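Local coordinates for UPF0255 protein frsA (Vibrio vulnificus, PDB 4I4C) that probably hydrolyses carboxylic esters, as a member of the FrsA family with an alpha/beta-hydrolase fold, at residues A[127-132]-A[151-156]; A[166-171]-A[183-188]; A[204-209]-A[224-229]. All blocks are in the same frame, centred on the assembly; numbering follows the deposited sequence.

Contact 1 (A[127-132]-A[151-156]); sequences SASLCY and VLANSA
S129 OG donates a 2.8 Å hydrogen bond to the main-chain O of A153, the only hydrogen bond between 127-132 and 151-156. It ties together an antiparallel helical hairpin made of two successive helices, 121-136 and 144-163, whose short segments run at 165° with their axes 7.7 Å apart. A first torsion of -172° turns the hydroxyl away from the S129 backbone N and out to the neighbouring helix, where it meets the carbonyl from a tilt of 35° out of its plane. Small residues allow this closeness: the CA atoms of S129 and A153 are 4.2 Å apart. A156 fits against the same part of helix 121-136, its methyl resting on the backbone N and CA of S129 and, more distantly, on the methyl of A128.

One turn along, Y132 supplies the bulk. Its CB lies 3.8 Å from the CB of A153, and its ring stands beside helix 144-163 so that L152 covers one face. L152 CB sits 3.6 Å from the ring centroid, close to the ring normal though displaced toward the rim, a CH-pi contact. The leucine then continues outward along that face until CD1 is 3.9 Å from Y132 CE1. At the ring edge, near its plane, the methyl of A156 packs 4.1 Å from Y132 CD2, so two residues one helical turn apart hold the ring from different directions. The phenol oxygen reaches past the pair to donate a hydrogen bond to Q110 OE1 of helix 98-114, and M107 of that helix also touches the tyrosine. Between the serine and the tyrosine, the CB of A153 lies 3.6 Å from the main-chain O of S129.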
loop_
_atom_site.group_PDB
_atom_site.type_symbol
_atom_site.label_atom_id
_atom_site.label_comp_id
_atom_site.label_asym_id
_atom_site.label_seq_id
_atom_site.Cartn_x
_atom_site.Cartn_y
_atom_site.Cartn_z
ATOM N N SER A 127 10.884 -12.450 -1.087
ATOM C CA SER A 127 11.822 -11.373 -1.402
ATOM C C SER A 127 11.738 -10.944 -2.865
ATOM O O SER A 127 11.817 -9.755 -3.187
ATOM C CB SER A 127 13.250 -11.805 -1.104
ATOM O OG SER A 127 13.429 -11.960 0.279
ATOM N N ALA A 128 11.591 -11.924 -3.747
ATOM C CA ALA A 128 11.536 -11.672 -5.185
ATOM C C ALA A 128 10.276 -10.890 -5.542
ATOM O O ALA A 128 10.323 -9.928 -6.323
ATOM C CB ALA A 128 11.568 -12.977 -5.945
ATOM N N SER A 129 9.156 -11.323 -4.954
ATOM C CA SER A 129 7.860 -10.686 -5.124
ATOM C C SER A 129 7.942 -9.220 -4.788
ATOM O O SER A 129 7.416 -8.379 -5.511
ATOM C CB SER A 129 6.822 -11.319 -4.197
ATOM O OG SER A 129 5.539 -10.810 -4.511
ATOM N N LEU A 130 8.612 -8.925 -3.680
ATOM C CA LEU A 130 8.738 -7.550 -3.210
ATOM C C LEU A 130 9.575 -6.725 -4.176
ATOM O O LEU A 130 9.247 -5.561 -4.459
ATOM C CB LEU A 130 9.381 -7.527 -1.831
ATOM C CG LEU A 130 9.425 -6.146 -1.193
ATOM C CD1 LEU A 130 8.023 -5.576 -1.104
ATOM C CD2 LEU A 130 10.058 -6.267 0.175
ATOM N N CYS A 131 10.654 -7.322 -4.683
ATOM C CA CYS A 131 11.506 -6.609 -5.636
ATOM C C CYS A 131 10.737 -6.269 -6.903
ATOM O O CYS A 131 10.873 -5.173 -7.427
ATOM C CB CYS A 131 12.768 -7.397 -5.965
ATOM S SG CYS A 131 13.868 -7.527 -4.566
ATOM N N TYR A 132 9.929 -7.216 -7.377
ATOM C CA TYR A 132 9.084 -7.008 -8.541
ATOM C C TYR A 132 8.021 -5.922 -8.318
ATOM O O TYR A 132 7.715 -5.153 -9.232
ATOM C CB TYR A 132 8.378 -8.314 -8.932
ATOM C CG TYR A 132 9.287 -9.393 -9.450
ATOM C CD1 TYR A 132 10.361 -9.086 -10.288
ATOM C CD2 TYR A 132 9.092 -10.718 -9.091
ATOM C CE1 TYR A 132 11.203 -10.067 -10.758
ATOM C CE2 TYR A 132 9.942 -11.715 -9.558
ATOM C CZ TYR A 132 10.992 -11.380 -10.396
ATOM O OH TYR A 132 11.843 -12.356 -10.878
ATOM N N VAL A 151 2.850 -8.555 -12.685
ATOM C CA VAL A 151 2.550 -9.947 -13.010
ATOM C C VAL A 151 3.556 -10.849 -12.298
ATOM O O VAL A 151 3.194 -11.865 -11.715
ATOM C CB VAL A 151 2.576 -10.206 -14.545
ATOM C CG1 VAL A 151 2.655 -11.700 -14.845
ATOM C CG2 VAL A 151 1.358 -9.575 -15.218
ATOM N N LEU A 152 4.820 -10.448 -12.325
ATOM C CA LEU A 152 5.894 -11.236 -11.722
ATOM C C LEU A 152 5.781 -11.217 -10.213
ATOM O O LEU A 152 6.056 -12.221 -9.541
ATOM C CB LEU A 152 7.266 -10.689 -12.150
ATOM C CG LEU A 152 7.637 -10.963 -13.612
ATOM C CD1 LEU A 152 8.950 -10.279 -13.963
ATOM C CD2 LEU A 152 7.721 -12.455 -13.875
ATOM N N ALA A 153 5.395 -10.057 -9.688
ATOM C CA ALA A 153 5.183 -9.904 -8.266
ATOM C C ALA A 153 4.155 -10.931 -7.833
ATOM O O ALA A 153 4.384 -11.672 -6.886
ATOM C CB ALA A 153 4.699 -8.490 -7.942
ATOM N N ASN A 154 3.028 -10.976 -8.544
ATOM C CA ASN A 154 1.947 -11.911 -8.213
ATOM C C ASN A 154 2.329 -13.384 -8.391
ATOM O O ASN A 154 2.036 -14.206 -7.530
ATOM C CB ASN A 154 0.671 -11.581 -9.000
ATOM C CG ASN A 154 -0.074 -10.372 -8.436
ATOM O OD1 ASN A 154 -0.267 -10.260 -7.227
ATOM N ND2 ASN A 154 -0.506 -9.468 -9.319
ATOM N N SER A 155 2.986 -13.736 -9.493
ATOM C CA SER A 155 3.371 -15.138 -9.660
ATOM C C SER A 155 4.421 -15.549 -8.603
ATOM O O SER A 155 4.383 -16.649 -8.074
ATOM C CB SER A 155 3.828 -15.452 -11.102
ATOM O OG SER A 155 4.989 -14.733 -11.462
ATOM N N ALA A 156 5.319 -14.643 -8.244
ATOM C CA ALA A 156 6.305 -14.977 -7.238
ATOM C C ALA A 156 5.680 -15.176 -5.850
ATOM O O ALA A 156 6.123 -16.035 -5.083
ATOM C CB ALA A 156 7.438 -13.938 -7.209
#

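Contact 2 (A[166-171]-A[183-188]); sequences YIIKQL and HLHLTN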
loop_
_atom_site.group_PDB
_atom_site.type_symbol
_atom_site.label_atom_id
_atom_site.label_comp_id
_atom_site.label_asym_id
_atom_site.label_seq_id
_atom_site.Cartn_x
_atom_site.Cartn_y
_atom_site.Cartn_z
ATOM N N TYR A 166 3.429 -22.180 5.975
ATOM C CA TYR A 166 2.173 -21.514 6.322
ATOM C C TYR A 166 1.157 -21.681 5.205
ATOM O O TYR A 166 1.494 -22.053 4.090
ATOM C CB TYR A 166 2.381 -20.026 6.588
ATOM C CG TYR A 166 3.276 -19.703 7.758
ATOM C CD1 TYR A 166 2.753 -19.564 9.039
ATOM C CD2 TYR A 166 4.640 -19.513 7.584
ATOM C CE1 TYR A 166 3.565 -19.259 10.117
ATOM C CE2 TYR A 166 5.460 -19.209 8.659
ATOM C CZ TYR A 166 4.916 -19.086 9.924
ATOM O OH TYR A 166 5.716 -18.783 11.000
ATOM N N ILE A 167 -0.096 -21.373 5.494
ATOM C CA ILE A 167 -1.140 -21.632 4.525
ATOM C C ILE A 167 -1.679 -20.345 3.920
ATOM O O ILE A 167 -2.215 -19.494 4.632
ATOM C CB ILE A 167 -2.284 -22.437 5.162
ATOM C CG1 ILE A 167 -1.741 -23.751 5.738
ATOM C CG2 ILE A 167 -3.386 -22.678 4.153
ATOM C CD1 ILE A 167 -2.814 -24.738 6.116
ATOM N N ILE A 168 -1.536 -20.198 2.607
ATOM C CA ILE A 168 -2.038 -18.993 1.940
ATOM C C ILE A 168 -3.028 -19.346 0.845
ATOM O O ILE A 168 -2.687 -20.020 -0.120
ATOM C CB ILE A 168 -0.915 -18.119 1.337
ATOM C CG1 ILE A 168 0.144 -17.774 2.386
ATOM C CG2 ILE A 168 -1.503 -16.836 0.744
ATOM C CD1 ILE A 168 1.235 -18.797 2.540
ATOM N N LYS A 169 -4.262 -18.885 1.004
ATOM C CA LYS A 169 -5.299 -19.144 0.012
ATOM C C LYS A 169 -5.691 -17.868 -0.721
ATOM O O LYS A 169 -5.905 -16.823 -0.107
ATOM C CB LYS A 169 -6.536 -19.743 0.676
ATOM C CG LYS A 169 -6.294 -21.048 1.409
ATOM C CD LYS A 169 -7.535 -21.433 2.208
ATOM C CE LYS A 169 -7.298 -22.644 3.097
ATOM N NZ LYS A 169 -7.328 -23.936 2.348
ATOM N N GLN A 170 -5.788 -17.951 -2.039
ATOM C CA GLN A 170 -6.293 -16.834 -2.814
ATOM C C GLN A 170 -7.818 -16.967 -2.959
ATOM O O GLN A 170 -8.306 -17.932 -3.538
ATOM C CB GLN A 170 -5.601 -16.774 -4.175
ATOM C CG GLN A 170 -5.868 -15.496 -4.968
ATOM C CD GLN A 170 -5.244 -15.524 -6.363
ATOM O OE1 GLN A 170 -5.684 -16.278 -7.231
ATOM N NE2 GLN A 170 -4.219 -14.701 -6.576
ATOM N N LEU A 171 -8.561 -16.011 -2.411
ATOM C CA LEU A 171 -10.017 -16.023 -2.507
ATOM C C LEU A 171 -10.530 -15.095 -3.612
ATOM O O LEU A 171 -9.956 -14.031 -3.877
ATOM C CB LEU A 171 -10.660 -15.625 -1.178
ATOM C CG LEU A 171 -9.927 -16.083 0.083
ATOM C CD1 LEU A 171 -10.527 -15.426 1.321
ATOM C CD2 LEU A 171 -9.925 -17.607 0.210
ATOM N N HIS A 183 -6.051 -12.355 -0.338
ATOM C CA HIS A 183 -5.148 -13.422 0.082
ATOM C C HIS A 183 -5.265 -13.701 1.582
ATOM O O HIS A 183 -4.954 -12.851 2.408
ATOM C CB HIS A 183 -3.699 -13.092 -0.283
ATOM C CG HIS A 183 -3.424 -13.105 -1.753
ATOM N ND1 HIS A 183 -3.824 -12.092 -2.598
ATOM C CD2 HIS A 183 -2.790 -14.014 -2.536
ATOM C CE1 HIS A 183 -3.444 -12.371 -3.833
ATOM N NE2 HIS A 183 -2.814 -13.535 -3.819
ATOM N N LEU A 184 -5.692 -14.914 1.916
ATOM C CA LEU A 184 -5.845 -15.337 3.303
ATOM C C LEU A 184 -4.626 -16.124 3.759
ATOM O O LEU A 184 -4.340 -17.193 3.239
ATOM C CB LEU A 184 -7.111 -16.191 3.457
ATOM C CG LEU A 184 -7.445 -16.748 4.844
ATOM C CD1 LEU A 184 -7.739 -15.618 5.849
ATOM C CD2 LEU A 184 -8.635 -17.713 4.745
ATOM N N HIS A 185 -3.904 -15.573 4.721
ATOM C CA HIS A 185 -2.710 -16.192 5.275
ATOM C C HIS A 185 -3.045 -16.828 6.617
ATOM O O HIS A 185 -3.454 -16.132 7.544
ATOM C CB HIS A 185 -1.631 -15.132 5.503
ATOM C CG HIS A 185 -1.358 -14.283 4.304
ATOM N ND1 HIS A 185 -2.284 -13.415 3.779
ATOM C CD2 HIS A 185 -0.250 -14.180 3.526
ATOM C CE1 HIS A 185 -1.763 -12.808 2.720
ATOM N NE2 HIS A 185 -0.536 -13.255 2.551
ATOM N N LEU A 186 -2.853 -18.137 6.733
ATOM C CA LEU A 186 -3.144 -18.838 7.984
ATOM C C LEU A 186 -1.913 -19.559 8.528
ATOM O O LEU A 186 -1.098 -20.059 7.761
ATOM C CB LEU A 186 -4.269 -19.840 7.755
ATOM C CG LEU A 186 -5.535 -19.243 7.156
ATOM C CD1 LEU A 186 -6.085 -20.171 6.096
ATOM C CD2 LEU A 186 -6.572 -18.977 8.250
ATOM N N THR A 187 -1.772 -19.615 9.853
ATOM C CA THR A 187 -0.681 -20.375 10.467
ATOM C C THR A 187 -0.931 -21.869 10.310
ATOM O O THR A 187 0.002 -22.669 10.135
ATOM C CB THR A 187 -0.530 -20.057 11.954
ATOM O OG1 THR A 187 -1.783 -20.279 12.607
ATOM C CG2 THR A 187 -0.123 -18.608 12.149
ATOM N N ASN A 188 -2.210 -22.226 10.372
ATOM C CA ASN A 188 -2.674 -23.590 10.191
ATOM C C ASN A 188 -4.183 -23.558 10.025
ATOM O O ASN A 188 -4.798 -22.485 10.061
ATOM C CB ASN A 188 -2.288 -24.477 11.382
ATOM C CG ASN A 188 -2.791 -23.941 12.700
ATOM O OD1 ASN A 188 -3.996 -23.880 12.938
ATOM N ND2 ASN A 188 -1.868 -23.563 13.579
#
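I167 and L186 face each other as an antiparallel hydrogen-bonded pair in the beta hairpin of strands 167-175 and 178-186, with 167-175 at the outer margin of the main sheet. Both backbone polar groups of I167 are used: its N donates to L186 O (2.8 Å), while its O takes a shorter 2.6 Å bond from L186 N. K169 and L184 repeat the exchange: K169 N binds L184 O at 2.8 Å, and L184 N returns a bond of equal length to K169 O. L184 O also receives a CA-H...O contact from I168 CA at 3.2 Å.

The intervening pairs, I168 with H185 and Q170 with H183, are non-hydrogen-bonded, and the backbones of both histidines turn instead to strand 223-226, at M224 and T226. Three of the four imidazole nitrogens find partners outside the hairpin. H183 ND1 bonds Q206 OE1; H185 uses ND1 on M224 O and NE2 on Y157 OH of helix 144-163. These bonds fix the rings for apolar cover from the edge strand: I168 CG2 lies over one face of H185, 4.2 Å from the centroid, and Q170 CG over one face of H183. Q170 is extended, with CG anti to the backbone N (chi1 -169°), which carries it alongside the histidine.

On the reverse face I167, K169, L184 and L186 form a more apolar layer. While the ammonium group of K169 makes a cation-pi contact with Y260, the carbon before it packs within the hairpin, K169 CE lying 4.1 Å from L186 CD1.

Contact 3 (A[204-209]-A[224-229]); sequences SLQTDM and MLTVDM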
loop_
_atom_site.group_PDB
_atom_site.type_symbol
_atom_site.label_atom_id
_atom_site.label_comp_id
_atom_site.label_asym_id
_atom_site.label_seq_id
_atom_site.Cartn_x
_atom_site.Cartn_y
_atom_site.Cartn_z
ATOM N N SER A 204 0.816 0.818 -3.146
ATOM C CA SER A 204 1.292 -0.491 -2.708
ATOM C C SER A 204 0.449 -1.566 -3.381
ATOM O O SER A 204 -0.619 -1.278 -3.920
ATOM C CB SER A 204 1.159 -0.623 -1.179
ATOM O OG SER A 204 2.158 0.119 -0.486
ATOM N N LEU A 205 0.922 -2.803 -3.339
ATOM C CA LEU A 205 0.119 -3.942 -3.758
ATOM C C LEU A 205 -0.162 -4.764 -2.505
ATOM O O LEU A 205 0.602 -4.707 -1.534
ATOM C CB LEU A 205 0.877 -4.799 -4.792
ATOM C CG LEU A 205 1.480 -4.183 -6.059
ATOM C CD1 LEU A 205 2.262 -5.256 -6.809
ATOM C CD2 LEU A 205 0.439 -3.554 -6.983
ATOM N N GLN A 206 -1.237 -5.548 -2.524
ATOM C CA GLN A 206 -1.638 -6.310 -1.341
ATOM C C GLN A 206 -0.613 -7.372 -0.939
ATOM O O GLN A 206 -0.610 -7.875 0.195
ATOM C CB GLN A 206 -3.013 -6.938 -1.560
ATOM C CG GLN A 206 -3.083 -7.968 -2.669
ATOM C CD GLN A 206 -4.416 -8.676 -2.648
ATOM O OE1 GLN A 206 -4.612 -9.594 -1.869
ATOM N NE2 GLN A 206 -5.349 -8.232 -3.483
ATOM N N THR A 207 0.271 -7.691 -1.881
ATOM C CA THR A 207 1.300 -8.694 -1.673
ATOM C C THR A 207 2.570 -8.085 -1.036
ATOM O O THR A 207 3.586 -8.757 -0.918
ATOM C CB THR A 207 1.625 -9.443 -3.013
ATOM O OG1 THR A 207 1.746 -8.498 -4.072
ATOM C CG2 THR A 207 0.506 -10.421 -3.385
ATOM N N ASP A 208 2.506 -6.823 -0.610
ATOM C CA ASP A 208 3.686 -6.142 -0.064
ATOM C C ASP A 208 3.780 -6.230 1.460
ATOM O O ASP A 208 4.574 -5.518 2.061
ATOM C CB ASP A 208 3.718 -4.648 -0.463
ATOM C CG ASP A 208 3.844 -4.428 -1.965
ATOM O OD1 ASP A 208 4.064 -5.415 -2.695
ATOM O OD2 ASP A 208 3.719 -3.262 -2.411
ATOM N N MET A 209 3.000 -7.112 2.085
ATOM C CA MET A 209 2.902 -7.122 3.552
ATOM C C MET A 209 3.123 -8.488 4.190
ATOM O O MET A 209 2.649 -8.740 5.304
ATOM C CB MET A 209 1.536 -6.570 3.984
ATOM C CG MET A 209 1.344 -5.107 3.610
ATOM S SD MET A 209 -0.359 -4.532 3.747
ATOM C CE MET A 209 -1.181 -5.510 2.477
ATOM N N MET A 224 -4.080 -13.303 8.389
ATOM C CA MET A 224 -4.063 -12.032 7.692
ATOM C C MET A 224 -4.771 -12.172 6.363
ATOM O O MET A 224 -4.500 -13.094 5.608
ATOM C CB MET A 224 -2.634 -11.531 7.485
ATOM C CG MET A 224 -2.562 -10.285 6.620
ATOM S SD MET A 224 -0.921 -9.561 6.491
ATOM C CE MET A 224 -0.197 -10.542 5.189
ATOM N N LEU A 225 -5.680 -11.252 6.076
ATOM C CA LEU A 225 -6.430 -11.296 4.835
ATOM C C LEU A 225 -6.185 -9.995 4.102
ATOM O O LEU A 225 -6.730 -8.966 4.476
ATOM C CB LEU A 225 -7.916 -11.475 5.126
ATOM C CG LEU A 225 -8.852 -11.581 3.928
ATOM C CD1 LEU A 225 -8.449 -12.768 3.068
ATOM C CD2 LEU A 225 -10.287 -11.729 4.401
ATOM N N THR A 226 -5.334 -10.026 3.077
ATOM C CA THR A 226 -4.995 -8.802 2.353
ATOM C C THR A 226 -6.018 -8.463 1.272
ATOM O O THR A 226 -6.599 -9.347 0.641
ATOM C CB THR A 226 -3.585 -8.867 1.748
ATOM O OG1 THR A 226 -3.496 -9.987 0.860
ATOM C CG2 THR A 226 -2.548 -9.032 2.855
ATOM N N VAL A 227 -6.243 -7.166 1.081
ATOM C CA VAL A 227 -7.180 -6.679 0.087
ATOM C C VAL A 227 -6.606 -5.408 -0.535
ATOM O O VAL A 227 -6.000 -4.593 0.170
ATOM C CB VAL A 227 -8.557 -6.332 0.722
ATOM C CG1 VAL A 227 -9.551 -5.947 -0.360
ATOM C CG2 VAL A 227 -9.106 -7.496 1.547
ATOM N N ASP A 228 -6.781 -5.261 -1.849
ATOM C CA ASP A 228 -6.479 -4.022 -2.562
ATOM C C ASP A 228 -7.673 -3.052 -2.569
ATOM O O ASP A 228 -8.794 -3.432 -2.924
ATOM C CB ASP A 228 -6.098 -4.337 -4.013
ATOM C CG ASP A 228 -4.704 -4.952 -4.149
ATOM O OD1 ASP A 228 -3.736 -4.364 -3.620
ATOM O OD2 ASP A 228 -4.584 -6.024 -4.791
ATOM N N MET A 229 -7.421 -1.801 -2.191
ATOM C CA MET A 229 -8.403 -0.717 -2.307
ATOM C C MET A 229 -8.918 -0.638 -3.743
ATOM O O MET A 229 -8.209 -1.033 -4.670
ATOM C CB MET A 229 -7.746 0.627 -1.965
ATOM C CG MET A 229 -7.341 0.798 -0.523
ATOM S SD MET A 229 -8.798 1.162 0.469
ATOM C CE MET A 229 -9.070 2.878 0.020
HETATM O O HOH W 1 -2.686 -2.597 -2.277
#
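Q206 and D228 carry the polar part of this buried contact. Q206 NE2 donates a nearly straight 2.7 Å hydrogen bond (164°) to D228 OD2. The acceptor lies in the amide plane, yet the bond reaches the aspartate from above its carboxylate plane, 62° out of it, because the two flat groups are steeply turned against each other. The other end of the amide, OE1, accepts a 3.0 Å bond from T226 OG1. H183 also bonds OE1, and NE2 has a second acceptor in T181 O, so both ends of the amide are gripped twice and its flip is settled. D228 OD2 is likewise shared, with Y234 N. The other carboxylate oxygen, OD1, takes a weak, strongly bent bond of 3.0 Å from Q206 N, and a water joins it to S204 O. With CG of Q206 tucked between backbone N and carbonyl carbon (chi1 64°), the chain, extended beyond CG, runs to T226 and D228.

Within 204-209, L205 N donates to D208 OD2 at 3.0 Å and D208 N returns a bond to L205 O, closing the turn. This loop leads from strand 193-199 into helix 210-217, the first half of a beta-alpha-beta crossover that returns through 223-226; in alpha/beta hydrolases the loop after this strand commonly helps to build the oxyanion hole.

Van der Waals contacts of the two methionines lie toward the helix, where M209 holds the N-cap position. Its side chain bends at the thioether and slides past T226 in the opposite direction, bringing M209 CE 3.8 Å from T226 CG2. M209 also lines the pocket occupied by the polyether. M224, bent at its own thioether, sets its CE 3.4 Å from the main-chain O of M209.

In the fold
Contacts 1 and 3 are buried, whereas contact 2 lies near the outer margin of the main sheet and is partly exposed. Contacts 2 and 3 meet in that sheet, since strands 178-186 and 223-226 are neighbours; their centres are about 13 Å apart. Contact 1, about 17 Å from contact 2 between centres, belongs to the helical part, but touches contact 3 where A153 and N154 pack on L205 and T207. The chemistry follows position: one serine bond and close alanine packing between helices, regular backbone bonds along the hairpin, and side-chain amide and carboxylate bonds where an irregular loop meets 224-229.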